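Local coordinates for protein NDP-rhamnosyltransferase (Saccharopolyspora spinosa, PDB 3TSA) that is a glycosyltransferase of the two-domain GT-B type, with a pair of Rossmann-like domains facing each other across a cleft, at residues 17-22 and 200-205; 77-82 and 188-193; 131-136 and 165-170; 143-148 and 319-324; 278-283 and 296-301. All blocks are in the same frame, centred on the assembly; numbering follows the deposited sequence.

Contact 1. Residues 17-22 and 200-205; sequences AMVPLC and VPYNGS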
# COMPACT_ATOMS: atom_id res chain seq x y z
N ALA A 17 -11.77 2.50 -2.02
CA ALA A 17 -12.19 3.73 -1.35
C ALA A 17 -11.64 3.77 0.11
O ALA A 17 -11.52 4.82 0.63
CB ALA A 17 -13.73 3.80 -1.27
N MET A 18 -11.27 2.60 0.68
CA MET A 18 -10.78 2.57 2.07
C MET A 18 -9.27 2.47 2.13
O MET A 18 -8.70 2.48 3.21
CB MET A 18 -11.34 1.35 2.78
CG MET A 18 -12.88 1.50 2.85
SD MET A 18 -13.63 0.47 4.08
CE MET A 18 -13.41 -0.91 3.18
N VAL A 19 -8.62 2.34 0.97
CA VAL A 19 -7.17 1.99 1.03
C VAL A 19 -6.28 3.08 1.69
O VAL A 19 -5.48 2.75 2.60
CB VAL A 19 -6.65 1.56 -0.35
CG1 VAL A 19 -5.15 1.79 -0.48
CG2 VAL A 19 -7.01 0.12 -0.73
N PRO A 20 -6.47 4.36 1.34
CA PRO A 20 -5.68 5.42 1.94
C PRO A 20 -5.88 5.44 3.49
O PRO A 20 -4.89 5.72 4.25
CB PRO A 20 -6.28 6.67 1.28
CG PRO A 20 -6.52 6.15 -0.14
CD PRO A 20 -7.13 4.83 0.09
N LEU A 21 -7.13 5.22 3.94
CA LEU A 21 -7.37 5.16 5.39
C LEU A 21 -6.62 3.96 6.03
O LEU A 21 -6.07 4.06 7.14
CB LEU A 21 -8.88 5.07 5.70
CG LEU A 21 -9.26 5.14 7.18
CD1 LEU A 21 -8.72 6.38 7.94
CD2 LEU A 21 -10.79 5.13 7.29
N CYS A 22 -6.64 2.82 5.35
CA CYS A 22 -5.92 1.62 5.85
C CYS A 22 -4.43 1.98 5.98
O CYS A 22 -3.79 1.56 6.99
CB CYS A 22 -6.09 0.44 4.89
SG CYS A 22 -7.75 -0.26 5.02
N VAL A 200 -8.65 10.60 -1.19
CA VAL A 200 -7.28 10.61 -1.71
C VAL A 200 -7.34 9.68 -2.89
O VAL A 200 -7.72 8.54 -2.75
CB VAL A 200 -6.32 10.01 -0.69
CG1 VAL A 200 -4.93 9.84 -1.33
CG2 VAL A 200 -6.22 10.98 0.46
N PRO A 201 -6.95 10.18 -4.06
CA PRO A 201 -7.09 9.28 -5.20
C PRO A 201 -6.21 8.06 -5.00
O PRO A 201 -5.02 8.16 -4.63
CB PRO A 201 -6.66 10.15 -6.40
CG PRO A 201 -7.05 11.54 -5.98
CD PRO A 201 -6.66 11.57 -4.47
N TYR A 202 -6.82 6.90 -5.08
CA TYR A 202 -6.09 5.66 -5.16
C TYR A 202 -6.77 4.91 -6.22
O TYR A 202 -7.92 4.52 -6.06
CB TYR A 202 -6.16 4.83 -3.86
CG TYR A 202 -5.49 3.49 -4.05
CD1 TYR A 202 -4.11 3.42 -4.31
CD2 TYR A 202 -6.25 2.31 -4.05
CE1 TYR A 202 -3.51 2.15 -4.54
CE2 TYR A 202 -5.67 1.00 -4.29
CZ TYR A 202 -4.24 0.98 -4.50
OH TYR A 202 -3.61 -0.25 -4.78
N ASN A 203 -6.02 4.70 -7.30
CA ASN A 203 -6.53 3.98 -8.44
C ASN A 203 -5.65 2.77 -8.79
O ASN A 203 -5.51 2.42 -9.99
CB ASN A 203 -6.56 4.90 -9.66
CG ASN A 203 -6.91 6.35 -9.32
OD1 ASN A 203 -6.10 7.26 -9.57
ND2 ASN A 203 -8.13 6.57 -8.85
N GLY A 204 -4.99 2.18 -7.80
CA GLY A 204 -4.18 0.98 -8.03
C GLY A 204 -2.74 1.42 -8.23
O GLY A 204 -2.41 2.61 -8.23
N SER A 205 -1.89 0.42 -8.44
CA SER A 205 -0.48 0.68 -8.75
C SER A 205 -0.21 0.73 -10.25
O SER A 205 -1.06 0.36 -11.05
CB SER A 205 0.34 -0.39 -8.10
OG SER A 205 0.11 -1.61 -8.80

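Contact 2. Residues 77-82 and 188-193; sequences GQRDTE and ASDAPQ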
# COMPACT_ATOMS: atom_id res chain seq x y z
N GLY A 77 -31.89 4.85 -9.44
CA GLY A 77 -31.94 6.23 -8.99
C GLY A 77 -33.36 6.75 -8.78
O GLY A 77 -33.62 7.97 -8.73
N GLN A 78 -34.29 5.82 -8.61
CA GLN A 78 -35.71 6.16 -8.45
C GLN A 78 -36.28 5.44 -7.22
O GLN A 78 -37.13 4.55 -7.37
CB GLN A 78 -36.51 5.82 -9.74
CG GLN A 78 -35.91 6.62 -10.97
CD GLN A 78 -36.45 6.15 -12.28
OE1 GLN A 78 -36.94 5.04 -12.39
NE2 GLN A 78 -36.26 6.97 -13.32
N ARG A 79 -35.77 5.79 -6.02
CA ARG A 79 -36.09 5.03 -4.77
C ARG A 79 -37.54 5.26 -4.35
O ARG A 79 -38.09 4.41 -3.64
CB ARG A 79 -35.09 5.31 -3.67
CG ARG A 79 -33.85 4.46 -3.88
CD ARG A 79 -32.77 4.74 -2.81
NE ARG A 79 -32.28 6.11 -2.85
CZ ARG A 79 -32.18 6.90 -1.76
NH1 ARG A 79 -32.54 6.47 -0.52
NH2 ARG A 79 -31.74 8.16 -1.92
N ASP A 80 -38.14 6.38 -4.82
CA ASP A 80 -39.60 6.67 -4.58
C ASP A 80 -40.52 5.94 -5.57
O ASP A 80 -41.73 6.22 -5.64
CB ASP A 80 -39.89 8.14 -4.78
CG ASP A 80 -39.04 9.05 -3.91
OD1 ASP A 80 -38.77 8.72 -2.72
OD2 ASP A 80 -38.70 10.16 -4.42
N THR A 81 -40.02 4.99 -6.32
CA THR A 81 -40.87 4.18 -7.14
C THR A 81 -40.85 2.75 -6.66
O THR A 81 -39.95 2.35 -5.90
CB THR A 81 -40.49 4.19 -8.64
OG1 THR A 81 -39.27 3.45 -8.86
CG2 THR A 81 -40.43 5.62 -9.19
N GLU A 82 -41.83 1.96 -7.12
CA GLU A 82 -41.88 0.54 -6.78
C GLU A 82 -40.73 -0.28 -7.33
O GLU A 82 -40.20 -1.19 -6.63
CB GLU A 82 -43.22 -0.05 -7.25
CG GLU A 82 -43.14 -1.54 -7.58
CD GLU A 82 -43.26 -2.42 -6.34
OE1 GLU A 82 -43.86 -1.96 -5.32
OE2 GLU A 82 -42.77 -3.58 -6.40
N ALA A 188 -26.61 12.19 -1.24
CA ALA A 188 -28.03 11.97 -1.23
C ALA A 188 -28.67 12.65 -0.00
O ALA A 188 -28.14 12.56 1.15
CB ALA A 188 -28.33 10.44 -1.21
N SER A 189 -29.78 13.34 -0.27
CA SER A 189 -30.40 14.11 0.80
C SER A 189 -30.79 13.28 2.00
O SER A 189 -30.79 13.79 3.12
CB SER A 189 -31.60 14.93 0.28
OG SER A 189 -32.56 14.10 -0.36
N ASP A 190 -31.12 12.00 1.82
CA ASP A 190 -31.55 11.18 2.95
C ASP A 190 -30.51 10.32 3.63
O ASP A 190 -30.83 9.48 4.52
CB ASP A 190 -32.80 10.33 2.55
CG ASP A 190 -32.51 9.37 1.49
OD1 ASP A 190 -31.36 9.33 0.98
OD2 ASP A 190 -33.45 8.62 1.14
N ALA A 191 -29.24 10.56 3.30
CA ALA A 191 -28.17 9.85 3.98
C ALA A 191 -27.89 10.49 5.36
O ALA A 191 -27.70 11.72 5.40
CB ALA A 191 -26.87 9.94 3.07
N PRO A 192 -27.87 9.70 6.43
CA PRO A 192 -27.63 10.20 7.79
C PRO A 192 -26.32 10.93 7.83
O PRO A 192 -25.43 10.63 6.99
CB PRO A 192 -27.51 8.88 8.58
CG PRO A 192 -28.58 8.07 8.04
CD PRO A 192 -28.17 8.25 6.50
N GLN A 193 -26.13 11.87 8.75
CA GLN A 193 -24.87 12.63 8.79
C GLN A 193 -23.63 11.70 9.04
O GLN A 193 -23.68 10.75 9.84
CB GLN A 193 -24.93 13.72 9.87
CG GLN A 193 -23.64 14.56 9.97
CD GLN A 193 -23.70 15.56 11.06
OE1 GLN A 193 -24.80 15.86 11.57
NE2 GLN A 193 -22.53 16.10 11.45

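Contact 3. Residues 131-136 and 165-170; sequences GGLLDL and RHHGLT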
# COMPACT_ATOMS: atom_id res chain seq x y z
N GLY A 131 -20.32 -6.61 14.77
CA GLY A 131 -20.18 -5.63 15.81
C GLY A 131 -21.17 -5.75 16.98
O GLY A 131 -20.77 -5.57 18.12
N GLY A 132 -22.44 -5.99 16.68
CA GLY A 132 -23.43 -6.22 17.75
C GLY A 132 -23.14 -7.48 18.56
O GLY A 132 -23.06 -7.47 19.78
N LEU A 133 -22.96 -8.58 17.86
CA LEU A 133 -22.73 -9.87 18.50
C LEU A 133 -21.47 -9.91 19.33
O LEU A 133 -21.42 -10.59 20.36
CB LEU A 133 -22.74 -10.94 17.42
CG LEU A 133 -24.07 -11.61 17.12
CD1 LEU A 133 -25.13 -10.56 16.75
CD2 LEU A 133 -23.90 -12.65 15.92
N LEU A 134 -20.45 -9.19 18.90
CA LEU A 134 -19.19 -9.14 19.65
C LEU A 134 -18.98 -7.92 20.53
O LEU A 134 -17.92 -7.75 21.18
CB LEU A 134 -18.01 -9.30 18.67
CG LEU A 134 -17.97 -10.71 18.02
CD1 LEU A 134 -16.83 -10.82 17.08
CD2 LEU A 134 -17.88 -11.86 19.07
N ASP A 135 -19.97 -7.05 20.57
CA ASP A 135 -19.81 -5.79 21.30
C ASP A 135 -18.51 -5.04 20.94
O ASP A 135 -17.72 -4.62 21.82
CB ASP A 135 -19.87 -6.04 22.85
CG ASP A 135 -20.05 -4.73 23.65
OD1 ASP A 135 -20.58 -3.73 23.13
OD2 ASP A 135 -19.67 -4.70 24.84
N LEU A 136 -18.23 -4.90 19.64
CA LEU A 136 -17.13 -4.05 19.19
C LEU A 136 -17.72 -2.87 18.44
O LEU A 136 -18.70 -3.05 17.69
CB LEU A 136 -16.23 -4.83 18.24
CG LEU A 136 -15.60 -6.11 18.81
CD1 LEU A 136 -15.17 -7.01 17.63
CD2 LEU A 136 -14.46 -5.77 19.76
N ARG A 165 -31.81 -9.60 17.74
CA ARG A 165 -32.67 -9.81 18.93
C ARG A 165 -32.48 -11.19 19.55
O ARG A 165 -32.40 -11.32 20.80
CB ARG A 165 -34.13 -9.43 18.66
CG ARG A 165 -34.29 -7.88 18.44
CD ARG A 165 -35.75 -7.45 18.53
NE ARG A 165 -36.28 -7.09 17.21
CZ ARG A 165 -37.07 -7.87 16.47
NH1 ARG A 165 -37.47 -9.07 16.88
NH2 ARG A 165 -37.46 -7.43 15.31
N HIS A 166 -32.27 -12.21 18.72
CA HIS A 166 -32.01 -13.52 19.29
C HIS A 166 -30.72 -13.52 20.10
O HIS A 166 -30.58 -14.25 21.09
CB HIS A 166 -31.97 -14.60 18.26
CG HIS A 166 -33.29 -14.85 17.62
ND1 HIS A 166 -33.47 -14.95 16.26
CD2 HIS A 166 -34.52 -15.05 18.18
CE1 HIS A 166 -34.75 -15.17 15.99
NE2 HIS A 166 -35.40 -15.26 17.14
N HIS A 167 -29.74 -12.71 19.70
CA HIS A 167 -28.53 -12.63 20.50
C HIS A 167 -28.58 -11.55 21.55
O HIS A 167 -27.56 -11.14 22.05
CB HIS A 167 -27.30 -12.45 19.59
CG HIS A 167 -27.14 -13.53 18.57
ND1 HIS A 167 -26.18 -14.50 18.67
CD2 HIS A 167 -27.80 -13.77 17.42
CE1 HIS A 167 -26.26 -15.31 17.62
NE2 HIS A 167 -27.25 -14.89 16.86
N GLY A 168 -29.77 -11.10 21.93
CA GLY A 168 -29.89 -10.20 23.10
C GLY A 168 -29.81 -8.72 22.86
O GLY A 168 -29.77 -7.94 23.82
N LEU A 169 -29.74 -8.29 21.60
CA LEU A 169 -29.66 -6.88 21.23
C LEU A 169 -31.05 -6.33 20.92
O LEU A 169 -32.01 -7.11 20.70
CB LEU A 169 -28.76 -6.72 19.98
CG LEU A 169 -27.46 -7.55 20.09
CD1 LEU A 169 -26.60 -7.27 18.87
CD2 LEU A 169 -26.62 -7.32 21.36
N THR A 170 -31.13 -5.00 20.80
CA THR A 170 -32.38 -4.33 20.40
C THR A 170 -32.78 -4.62 18.95
O THR A 170 -33.97 -4.67 18.58
CB THR A 170 -32.25 -2.80 20.58
OG1 THR A 170 -32.25 -2.51 21.99
CG2 THR A 170 -33.42 -2.06 19.89

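Contact 4. Residues 143-148 and 319-324; sequences WGVDPT and FDYARN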
# COMPACT_ATOMS: atom_id res chain seq x y z
N TRP A 143 -18.39 4.71 0.37
CA TRP A 143 -17.45 4.86 -0.78
C TRP A 143 -17.71 6.16 -1.56
O TRP A 143 -16.85 6.62 -2.34
CB TRP A 143 -17.53 3.62 -1.67
CG TRP A 143 -18.90 3.57 -2.31
CD1 TRP A 143 -19.27 4.21 -3.45
CD2 TRP A 143 -20.06 3.00 -1.76
NE1 TRP A 143 -20.61 4.03 -3.68
CE2 TRP A 143 -21.13 3.29 -2.66
CE3 TRP A 143 -20.31 2.22 -0.62
CZ2 TRP A 143 -22.43 2.86 -2.44
CZ3 TRP A 143 -21.61 1.78 -0.39
CH2 TRP A 143 -22.67 2.11 -1.32
N GLY A 144 -18.88 6.75 -1.36
CA GLY A 144 -19.23 7.95 -2.11
C GLY A 144 -20.70 8.33 -1.86
O GLY A 144 -21.11 8.43 -0.72
N VAL A 145 -21.46 8.55 -2.93
CA VAL A 145 -22.91 8.83 -2.80
C VAL A 145 -23.57 7.58 -2.19
O VAL A 145 -23.21 6.44 -2.56
CB VAL A 145 -23.53 9.19 -4.16
CG1 VAL A 145 -25.05 9.34 -4.02
CG2 VAL A 145 -22.93 10.50 -4.66
N ASP A 146 -24.40 7.80 -1.18
CA ASP A 146 -24.93 6.65 -0.36
C ASP A 146 -26.45 6.70 -0.51
O ASP A 146 -27.10 7.51 0.15
CB ASP A 146 -24.52 6.87 1.12
CG ASP A 146 -25.07 5.76 2.06
OD1 ASP A 146 -25.83 4.86 1.59
OD2 ASP A 146 -24.71 5.77 3.24
N PRO A 147 -27.04 5.81 -1.37
CA PRO A 147 -28.50 5.79 -1.55
C PRO A 147 -29.15 4.68 -0.73
O PRO A 147 -30.19 4.16 -1.13
CB PRO A 147 -28.68 5.48 -3.04
CG PRO A 147 -27.39 5.14 -3.56
CD PRO A 147 -26.35 5.04 -2.42
N THR A 148 -28.54 4.33 0.39
CA THR A 148 -29.06 3.17 1.16
C THR A 148 -30.18 3.44 2.10
O THR A 148 -30.79 2.50 2.57
CB THR A 148 -27.93 2.35 1.86
OG1 THR A 148 -27.33 3.11 2.92
CG2 THR A 148 -26.95 1.82 0.83
N PHE A 319 -26.68 7.01 -10.77
CA PHE A 319 -27.68 8.02 -11.17
C PHE A 319 -27.71 9.22 -10.31
O PHE A 319 -27.80 10.31 -10.81
CB PHE A 319 -29.10 7.34 -11.23
CG PHE A 319 -29.09 6.22 -12.25
CD1 PHE A 319 -29.25 6.55 -13.60
CD2 PHE A 319 -28.82 4.89 -11.85
CE1 PHE A 319 -29.14 5.50 -14.63
CE2 PHE A 319 -28.71 3.85 -12.85
CZ PHE A 319 -28.82 4.18 -14.21
N ASP A 320 -27.69 9.02 -8.98
CA ASP A 320 -27.59 10.12 -8.03
C ASP A 320 -26.34 10.94 -8.24
O ASP A 320 -26.45 12.16 -8.36
CB ASP A 320 -27.64 9.54 -6.60
CG ASP A 320 -29.04 9.02 -6.28
OD1 ASP A 320 -29.90 9.90 -6.00
OD2 ASP A 320 -29.27 7.82 -6.33
N TYR A 321 -25.17 10.28 -8.32
CA TYR A 321 -23.96 11.08 -8.53
C TYR A 321 -24.07 11.84 -9.84
O TYR A 321 -23.76 13.01 -9.90
CB TYR A 321 -22.74 10.18 -8.64
CG TYR A 321 -21.53 10.94 -8.94
CD1 TYR A 321 -20.89 11.66 -7.94
CD2 TYR A 321 -20.99 10.95 -10.23
CE1 TYR A 321 -19.71 12.43 -8.22
CE2 TYR A 321 -19.84 11.69 -10.55
CZ TYR A 321 -19.22 12.42 -9.54
OH TYR A 321 -18.07 13.14 -9.76
N ALA A 322 -24.51 11.17 -10.90
CA ALA A 322 -24.57 11.84 -12.21
C ALA A 322 -25.49 13.10 -12.20
O ALA A 322 -25.09 14.14 -12.74
CB ALA A 322 -25.00 10.85 -13.34
N ARG A 323 -26.70 12.96 -11.64
CA ARG A 323 -27.64 14.03 -11.55
C ARG A 323 -27.08 15.18 -10.68
O ARG A 323 -27.23 16.38 -11.05
CB ARG A 323 -29.00 13.56 -10.96
CG ARG A 323 -29.86 12.75 -11.92
CD ARG A 323 -31.29 12.63 -11.30
NE ARG A 323 -31.30 11.96 -9.96
CZ ARG A 323 -31.68 10.69 -9.83
NH1 ARG A 323 -31.96 10.00 -10.91
NH2 ARG A 323 -31.71 10.12 -8.65
N ASN A 324 -26.39 14.80 -9.63
CA ASN A 324 -26.01 15.86 -8.70
C ASN A 324 -24.79 16.58 -9.22
O ASN A 324 -24.69 17.81 -9.10
CB ASN A 324 -25.75 15.27 -7.31
CG ASN A 324 -27.06 14.68 -6.68
OD1 ASN A 324 -28.20 14.82 -7.22
ND2 ASN A 324 -26.86 13.93 -5.60

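Contact 5. Residues 278-283 and 296-301; sequences VPLNLF and SGTAFT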
# COMPACT_ATOMS: atom_id res chain seq x y z
N VAL A 278 -2.90 2.06 -16.31
CA VAL A 278 -2.20 3.21 -15.75
C VAL A 278 -3.19 3.92 -14.82
O VAL A 278 -4.22 4.39 -15.28
CB VAL A 278 -1.79 4.28 -16.83
CG1 VAL A 278 -1.13 5.53 -16.09
CG2 VAL A 278 -0.83 3.71 -17.87
N PRO A 279 -2.86 4.02 -13.52
CA PRO A 279 -3.70 4.72 -12.52
C PRO A 279 -4.08 6.11 -13.02
O PRO A 279 -3.21 6.92 -13.39
CB PRO A 279 -2.72 4.86 -11.33
CG PRO A 279 -1.99 3.54 -11.36
CD PRO A 279 -1.70 3.36 -12.88
N LEU A 280 -5.40 6.38 -13.00
CA LEU A 280 -5.92 7.62 -13.50
C LEU A 280 -5.18 8.86 -13.02
O LEU A 280 -4.92 9.79 -13.77
CB LEU A 280 -7.36 7.66 -13.01
CG LEU A 280 -8.33 8.14 -14.01
CD1 LEU A 280 -8.19 7.20 -15.18
CD2 LEU A 280 -9.71 8.12 -13.29
N ASN A 281 -4.87 8.91 -11.74
CA ASN A 281 -4.34 10.10 -11.18
C ASN A 281 -2.97 10.46 -11.73
O ASN A 281 -2.54 11.60 -11.63
CB ASN A 281 -4.33 9.93 -9.64
CG ASN A 281 -3.24 9.05 -9.17
OD1 ASN A 281 -3.44 7.86 -8.90
ND2 ASN A 281 -2.05 9.62 -9.05
N LEU A 282 -2.27 9.50 -12.32
CA LEU A 282 -0.95 9.77 -12.89
C LEU A 282 -1.01 10.69 -14.12
O LEU A 282 -0.03 11.41 -14.40
CB LEU A 282 -0.26 8.45 -13.23
CG LEU A 282 0.02 7.56 -12.00
CD1 LEU A 282 0.66 6.22 -12.38
CD2 LEU A 282 0.93 8.38 -11.03
N PHE A 283 -2.14 10.75 -14.82
CA PHE A 283 -2.21 11.55 -16.06
C PHE A 283 -3.46 12.40 -16.18
O PHE A 283 -3.61 13.21 -17.11
CB PHE A 283 -2.12 10.64 -17.28
CG PHE A 283 -3.31 9.71 -17.42
CD1 PHE A 283 -4.46 10.12 -18.07
CD2 PHE A 283 -3.22 8.41 -16.96
CE1 PHE A 283 -5.53 9.22 -18.24
CE2 PHE A 283 -4.27 7.53 -17.09
CZ PHE A 283 -5.46 7.95 -17.73
N SER A 296 -17.31 5.86 -7.98
CA SER A 296 -16.70 6.89 -7.18
C SER A 296 -15.18 7.03 -7.41
O SER A 296 -14.64 8.13 -7.26
CB SER A 296 -17.06 6.66 -5.70
OG SER A 296 -16.47 5.47 -5.22
N GLY A 297 -14.43 5.96 -7.61
CA GLY A 297 -12.95 6.18 -7.68
C GLY A 297 -12.54 7.04 -8.89
O GLY A 297 -11.83 8.07 -8.75
N THR A 298 -13.09 6.70 -10.06
CA THR A 298 -12.85 7.48 -11.30
C THR A 298 -13.40 8.89 -11.09
O THR A 298 -12.70 9.90 -11.33
CB THR A 298 -13.43 6.79 -12.49
OG1 THR A 298 -12.67 5.55 -12.72
CG2 THR A 298 -13.40 7.74 -13.74
N ALA A 299 -14.65 8.95 -10.62
CA ALA A 299 -15.34 10.27 -10.55
C ALA A 299 -14.76 11.17 -9.47
O ALA A 299 -14.61 12.38 -9.69
CB ALA A 299 -16.85 10.07 -10.35
N PHE A 300 -14.46 10.61 -8.29
CA PHE A 300 -13.93 11.43 -7.24
C PHE A 300 -12.49 11.85 -7.57
O PHE A 300 -12.05 12.93 -7.16
CB PHE A 300 -14.01 10.71 -5.87
CG PHE A 300 -15.38 10.69 -5.26
CD1 PHE A 300 -16.54 11.08 -5.95
CD2 PHE A 300 -15.50 10.24 -3.98
CE1 PHE A 300 -17.85 11.03 -5.28
CE2 PHE A 300 -16.73 10.24 -3.32
CZ PHE A 300 -17.91 10.60 -4.00
N THR A 301 -11.75 11.03 -8.33
CA THR A 301 -10.40 11.42 -8.72
C THR A 301 -10.53 12.60 -9.67
O THR A 301 -9.81 13.59 -9.53
CB THR A 301 -9.64 10.27 -9.37
OG1 THR A 301 -9.39 9.27 -8.39
CG2 THR A 301 -8.33 10.72 -9.97

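Contact 1. Residues 17-22 and 200-205
P20 and Y202 give up the most surface here, with V19 next to them. The pyrrolidine ring of P20 fits against the bend between V200 and Y202. P20 CG lies 3.7 Å from V200 O and also 4.0 Å from Y202 CB, and P20 CB meets V200 CB at 3.9 Å where the two side chains run antiparallel alongside one another. V19 takes the phenol ring itself. Its CG1 stands over one face in a CH-pi contact, 3.8 Å from the centroid of the Y202 ring and 14° off the ring normal, while CB and CG2 lie above the CD2-CE2 side of the same face. The ring is carried there because Y202 CG is anti to the backbone N (chi1 175°), which swings it from its loop in front of V19. On the opposite face the loop turns back on itself, and the backbone N of G204 lies above the ring centre, so the phenol is held flat between V19 and its own chain. W23 meets Y202 edge-to-face, P376 packs on both P20 and V200, and Q26 of the second subunit also packs on V200. P20 sits in the first helical turn, where a residue without an N-H costs the helix no bond. Beside the terminal helix 376-385, the start of helix 19-27 thus rests on chain that lies between strand 195-196 of the N-terminal sheet and strand 219-224 of the C-terminal one, consistent with the interdomain linker of a GT-B fold.

Contact 2. Residues 77-82 and 188-193
R79 NH1 donates to D190 OD2 at 2.9 Å, on the syn lone pair of that oxygen. The neighbouring nitrogen, R79 NH2, bonds to D190 OD1 at 3.2 Å with 158° at the hydrogen, and NH1 adds a weak bond to OD1. This is an end-on, two-nitrogen salt bridge, but a twisted one: guanidinium and carboxylate planes are 55° apart, so OD1 lies nearly in the guanidinium plane while OD2 is tilted out of it. The arginine chain bends at chi3 (-63°) to bring its end round to the acid, and A188 CB approaches obliquely, 4.2 Å from R79 NH2. Each partner is presented by a type I beta turn, Q78 to T81 and A188 to A191, so the bridge ties two loops of the N-terminal domain: the one leading into helix 82-113 and the one before the edge strand 195-196. The first turn is tightened by Q78 O, which receives both T81 N and, at 2.8 Å, T81 OG1. That hydroxyl also N-caps helix 82-113 by accepting from G84 N. P147 packs against R79, and a magnesium ion lies about 7 Å from the side chain of A188.

Contact 3. Residues 131-136 and 165-170
H167 lays its imidazole against L133. Its CB is 4.0 Å from L133 CD1. One bond further, H167 CG meets L133 CG at 3.9 Å, and ND1 has the same L133 CG for its nearest neighbour. At the far end CE1 and NE2 pass under the second methyl, with H167 CE1 3.9 Å from L133 CD2. That methyl stands over the middle of the ring face, 11° off the normal, which makes this a CH-pi contact. The ring can face the leucine because H167 CG is anti to its carbonyl carbon (chi1 -57°). The L133 side chain leaves its backbone alongside the other segment, and its branched end comes nearer to reach the histidine.

Both segments are helix C-termini, each closed by a Schellman motif. Helix 125-133 ends with D135 at positive phi, L136 N bonding back to G131 O at 3.0 Å; helix 151-166 ends with G168 in the equivalent place, its N bonded to R165 O. These helices belong to successive beta-alpha-beta units of the parallel N-terminal sheet, following strands 117-121 and 138-141.

Just after G168, L169 reaches back with an extended chain (chi2 -177°). Its CD1 rests directly on backbone, 3.5 Å from G132 CA, since the glycine carries no side chain to hold it off, and it also meets L133 CD1 at 4.2 Å. Behind the contact, L103 of helix 82-113 packs on L133, while L107 and A110 hold L134; H167 is exposed.

Contact 4. Residues 143-148 and 319-324
V145 straddles D320 and Y321 with its two methyls. CG1 goes to the aspartate, 3.7 Å from D320 CB, and CG2 goes to the tyrosine, 4.0 Å from Y321 CB and lying at the ring's edge beside CD1. With CG1 anti to the backbone N (chi1 175°), the two branches open toward the helix like a fork. P147 adds a lighter touch, its CB 4.1 Å from D320 OD2. No hydrogen bond links the two segments directly.

On the helix, D320 OD1 forms a salt bridge with R323 NH2 at 3.2 Å, the bond itself weak. The phenol of Y321 is anchored at its far end, where OH bonds with Q309 NE2. On the loop, D146 turns away from the contact and builds an Asx turn: its OD1 receives T148 OG1 at 2.7 Å on the syn side and T148 N at 3.0 Å on the anti side, the latter well out of the carboxylate plane. Q187 binds the backbone of the residues before and after V145, its NE2 donating to G144 O and its OE1 accepting from D146 N.

The contact bridges the two domains. The loop follows strand 138-141 of the N-terminal sheet and runs on to helix 151-166, whereas helix 318-327 joins strands 309-311 and 331-333 of the C-terminal sheet and leans through Y321 on A299 and F300 of helix 296-304.

Contact 5. Residues 278-283 and 296-301
L280 meets T298 with the two side chains crossing at about a right angle, and L280 CD2 is the atom that touches. This methyl is 3.7 Å from T298 CG2 and 3.8 Å from T298 CA. One turn on, T301 offers its methyl to the same loop: CG2 is 4.1 Å from N281 CB, with L280 CB slightly farther away.

Rotation about chi1 sorts the two ends of T301. At -68°, CG2 is anti to the backbone N and faces the loop, while OG1 turns back along the helix to donate to G297 O at 2.7 Å. The hydroxyl's bond holds chi1; the second bond to that oxygen, at 3.0 Å, is the ordinary helical one from T301 N, and the two donors arrive from opposite faces of the carbonyl plane. T301 OG1 is engaged further by N203 ND2 and Y199 OH, and N203 OD1 accepts from N281 N, so N203 stitches loop and helix together on the polar side. T50 of the second subunit reaches P279 and L282.

The loop has helical backbone angles at 280-282, with bonds L282 N to P279 O and F283 N to L280 O. It lies on the way from edge strand 272-274 to strand 289-292 of the C-terminal sheet. L280 is wedged between helix 296-304 and strand 219-224, touching C222 and C224, and T298 packs on strand 289-292 through V290 and C292.

How the contacts relate
Contact 3 is nested along the chain inside the loop closed by contact 2, and both lie inside the one closed by contact 1. Contact 4 crosses all three, while contact 5 falls within contact 4's loop. In space, contacts 2 and 4 are neighbours, with centres 9 Å apart, and contacts 1 and 5 are about 10 Å apart, joined by N203. Contact 4 joins the two domains directly, from the seven-stranded sheet's side to the six-stranded one's, and touches contacts 1, 2 and 5, which adjoin it. Contact 3 stands off at the surface of the N-terminal domain, about 39 Å from contact 5 between centres. Contacts 1 and 5 also touch the second subunit.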